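Local coordinates for isochorismatase family protein (Enterococcus faecalis, PDB 2A67), which is a member of the isochorismatase family, probably acting as a hydrolase, although its substrate is not established, at residues Ala6-Asp11 and Gln102-Ala107. Sequence-based numbering, arbitrary orientation.
Sequences ALLLID and QTLEIA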
loop_
_atom_site.group_PDB
_atom_site.type_symbol
_atom_site.label_atom_id
_atom_site.label_comp_id
_atom_site.label_asym_id
_atom_site.label_seq_id
_atom_site.Cartn_x
_atom_site.Cartn_y
_atom_site.Cartn_z
ATOM N N ALA D 6 -13.255 -5.942 -14.307
ATOM C CA ALA D 6 -13.713 -4.573 -14.275
ATOM C C ALA D 6 -12.547 -3.630 -14.452
ATOM O O ALA D 6 -11.407 -3.943 -14.081
ATOM C CB ALA D 6 -14.407 -4.239 -12.910
ATOM N N LEU D 7 -12.857 -2.476 -15.013
ATOM C CA LEU D 7 -11.963 -1.355 -15.084
ATOM C C LEU D 7 -12.292 -0.424 -13.876
ATOM O O LEU D 7 -13.433 0.050 -13.732
ATOM C CB LEU D 7 -12.222 -0.604 -16.368
ATOM C CG LEU D 7 -11.283 0.526 -16.798
ATOM C CD1 LEU D 7 -9.825 0.007 -17.004
ATOM C CD2 LEU D 7 -11.810 1.156 -18.081
ATOM N N LEU D 8 -11.287 -0.185 -13.028
ATOM C CA LEU D 8 -11.469 0.574 -11.829
ATOM C C LEU D 8 -10.692 1.896 -11.961
ATOM O O LEU D 8 -9.446 1.889 -11.983
ATOM C CB LEU D 8 -11.020 -0.249 -10.611
ATOM C CG LEU D 8 -11.222 0.417 -9.213
ATOM C CD1 LEU D 8 -12.741 0.570 -8.964
ATOM C CD2 LEU D 8 -10.561 -0.468 -8.150
ATOM N N LEU D 9 -11.428 3.018 -12.043
ATOM C CA LEU D 9 -10.847 4.305 -12.437
ATOM C C LEU D 9 -10.932 5.273 -11.261
ATOM O O LEU D 9 -12.020 5.716 -10.922
ATOM C CB LEU D 9 -11.573 4.878 -13.671
ATOM C CG LEU D 9 -11.564 3.977 -14.948
ATOM C CD1 LEU D 9 -12.344 4.633 -16.027
ATOM C CD2 LEU D 9 -10.137 3.694 -15.388
ATOM N N ILE D 10 -9.783 5.577 -10.659
ATOM C CA ILE D 10 -9.744 6.155 -9.328
ATOM C C ILE D 10 -9.517 7.681 -9.350
ATOM O O ILE D 10 -8.499 8.207 -9.839
ATOM C CB ILE D 10 -8.697 5.444 -8.416
ATOM C CG1 ILE D 10 -9.004 3.946 -8.283
ATOM C CG2 ILE D 10 -8.613 6.181 -6.996
ATOM C CD1 ILE D 10 -7.795 3.150 -7.798
ATOM N N ASP D 11 -10.500 8.379 -8.805
ATOM C CA ASP D 11 -10.397 9.822 -8.470
ATOM C C ASP D 11 -9.987 10.704 -9.626
ATOM O O ASP D 11 -9.199 11.639 -9.442
ATOM C CB ASP D 11 -9.412 10.068 -7.301
ATOM C CG ASP D 11 -9.876 9.479 -5.962
ATOM O OD1 ASP D 11 -10.978 8.926 -5.844
ATOM O OD2 ASP D 11 -9.113 9.570 -4.982
ATOM N N GLN D 102 -13.478 -10.728 -10.436
ATOM C CA GLN D 102 -12.316 -11.226 -9.758
ATOM C C GLN D 102 -11.058 -10.454 -10.213
ATOM O O GLN D 102 -10.042 -10.472 -9.540
ATOM C CB GLN D 102 -12.216 -12.771 -10.013
ATOM C CG GLN D 102 -10.828 -13.440 -9.829
ATOM C CD GLN D 102 -10.266 -13.305 -8.396
ATOM O OE1 GLN D 102 -9.023 -13.347 -8.186
ATOM N NE2 GLN D 102 -11.178 -13.135 -7.403
ATOM N N THR D 103 -11.153 -9.729 -11.323
ATOM C CA THR D 103 -9.973 -9.129 -11.960
ATOM C C THR D 103 -10.236 -7.670 -12.088
ATOM O O THR D 103 -11.307 -7.291 -12.564
ATOM C CB THR D 103 -9.675 -9.785 -13.388
ATOM O OG1 THR D 103 -9.375 -11.150 -13.179
ATOM C CG2 THR D 103 -8.451 -9.244 -13.983
ATOM N N LEU D 104 -9.257 -6.854 -11.673
ATOM C CA LEU D 104 -9.428 -5.406 -11.676
ATOM C C LEU D 104 -8.311 -4.849 -12.498
ATOM O O LEU D 104 -7.149 -5.109 -12.203
ATOM C CB LEU D 104 -9.231 -4.843 -10.223
ATOM C CG LEU D 104 -10.287 -5.314 -9.230
ATOM C CD1 LEU D 104 -9.943 -4.832 -7.798
ATOM C CD2 LEU D 104 -11.683 -4.790 -9.727
ATOM N N GLU D 105 -8.659 -4.052 -13.496
ATOM C CA GLU D 105 -7.682 -3.226 -14.222
ATOM C C GLU D 105 -7.759 -1.803 -13.650
ATOM O O GLU D 105 -8.765 -1.126 -13.797
ATOM C CB GLU D 105 -7.971 -3.175 -15.740
ATOM C CG GLU D 105 -6.905 -2.380 -16.510
ATOM C CD GLU D 105 -7.120 -2.398 -18.033
ATOM O OE1 GLU D 105 -7.807 -3.326 -18.564
ATOM O OE2 GLU D 105 -6.554 -1.497 -18.683
ATOM N N ILE D 106 -6.668 -1.335 -13.068
ATOM C CA ILE D 106 -6.691 -0.109 -12.262
ATOM C C ILE D 106 -5.979 1.066 -12.918
ATOM O O ILE D 106 -4.893 0.931 -13.488
ATOM C CB ILE D 106 -6.092 -0.417 -10.856
ATOM C CG1 ILE D 106 -6.994 -1.438 -10.137
ATOM C CG2 ILE D 106 -5.991 0.889 -9.962
ATOM C CD1 ILE D 106 -6.364 -2.220 -8.984
ATOM N N ALA D 107 -6.571 2.252 -12.795
ATOM C CA ALA D 107 -5.960 3.495 -13.272
ATOM C C ALA D 107 -6.433 4.606 -12.312
ATOM O O ALA D 107 -7.429 4.419 -11.591
ATOM C CB ALA D 107 -6.416 3.789 -14.730
#
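Ala6, Leu7, Leu8 and Leu9 pair with Leu104, Glu105, Ile106 and Ala107 as neighbouring parallel strands, the axes of 6-10 and 103-107 approaching to 4.6 Å with a 30° twist between their directions. Five backbone hydrogen bonds bear out this register. Ala6, Leu8 and Ile10 give their N-H groups to the carbonyls of Thr103, Glu105 and Ala107, while the amides of Glu105 and Ala107 return bonds to Ala6 and Leu8. The Glu105 N to Ala6 O bond is 2.8 Å long and nearly straight, 174° at the hydrogen. Ile10 N to Ala107 O is equally short but more bent. Weaker CA-H...O contacts fill in between, as from Ile106 CA to Leu8 O at 3.4 Å.

On one face Glu105 stands beside Leu7, pointing the same way. With CG anti to the backbone N (chi1 -177°), its extended chain runs along methyl CD1 of Leu7, which lies 3.8 Å from Glu105 CD. Farther along this face, CD2 of Leu9 meets Ala107 CB at 3.8 Å. The buried carboxylate is well satisfied: OE2 forms a salt bridge with Arg36 and a hydrogen bond with Thr132, OE1 a salt bridge with Arg5 and a hydrogen bond with Tyr40, and the two arginines probably favour its ionised form. On the other face the side chains of the two segments are apolar. Leu8 CD2 lies alongside Ile106 CG1 at 4.2 Å, and the Ile10 side chain slants across Ile106, bringing CD1 to 3.6 Å from Ile106 CG2.

Both strands are central in the six-stranded parallel sheet, an order (3-2-1-4-5-6) consistent with the alpha/beta fold of isochorismatase-like hydrolases. Strand 47-52 bonds to Leu7 and Leu9 on the far edge of 5-10, strand 128-137 flanks 103-109, and helix 111-125 packs on Ile10 and Leu104.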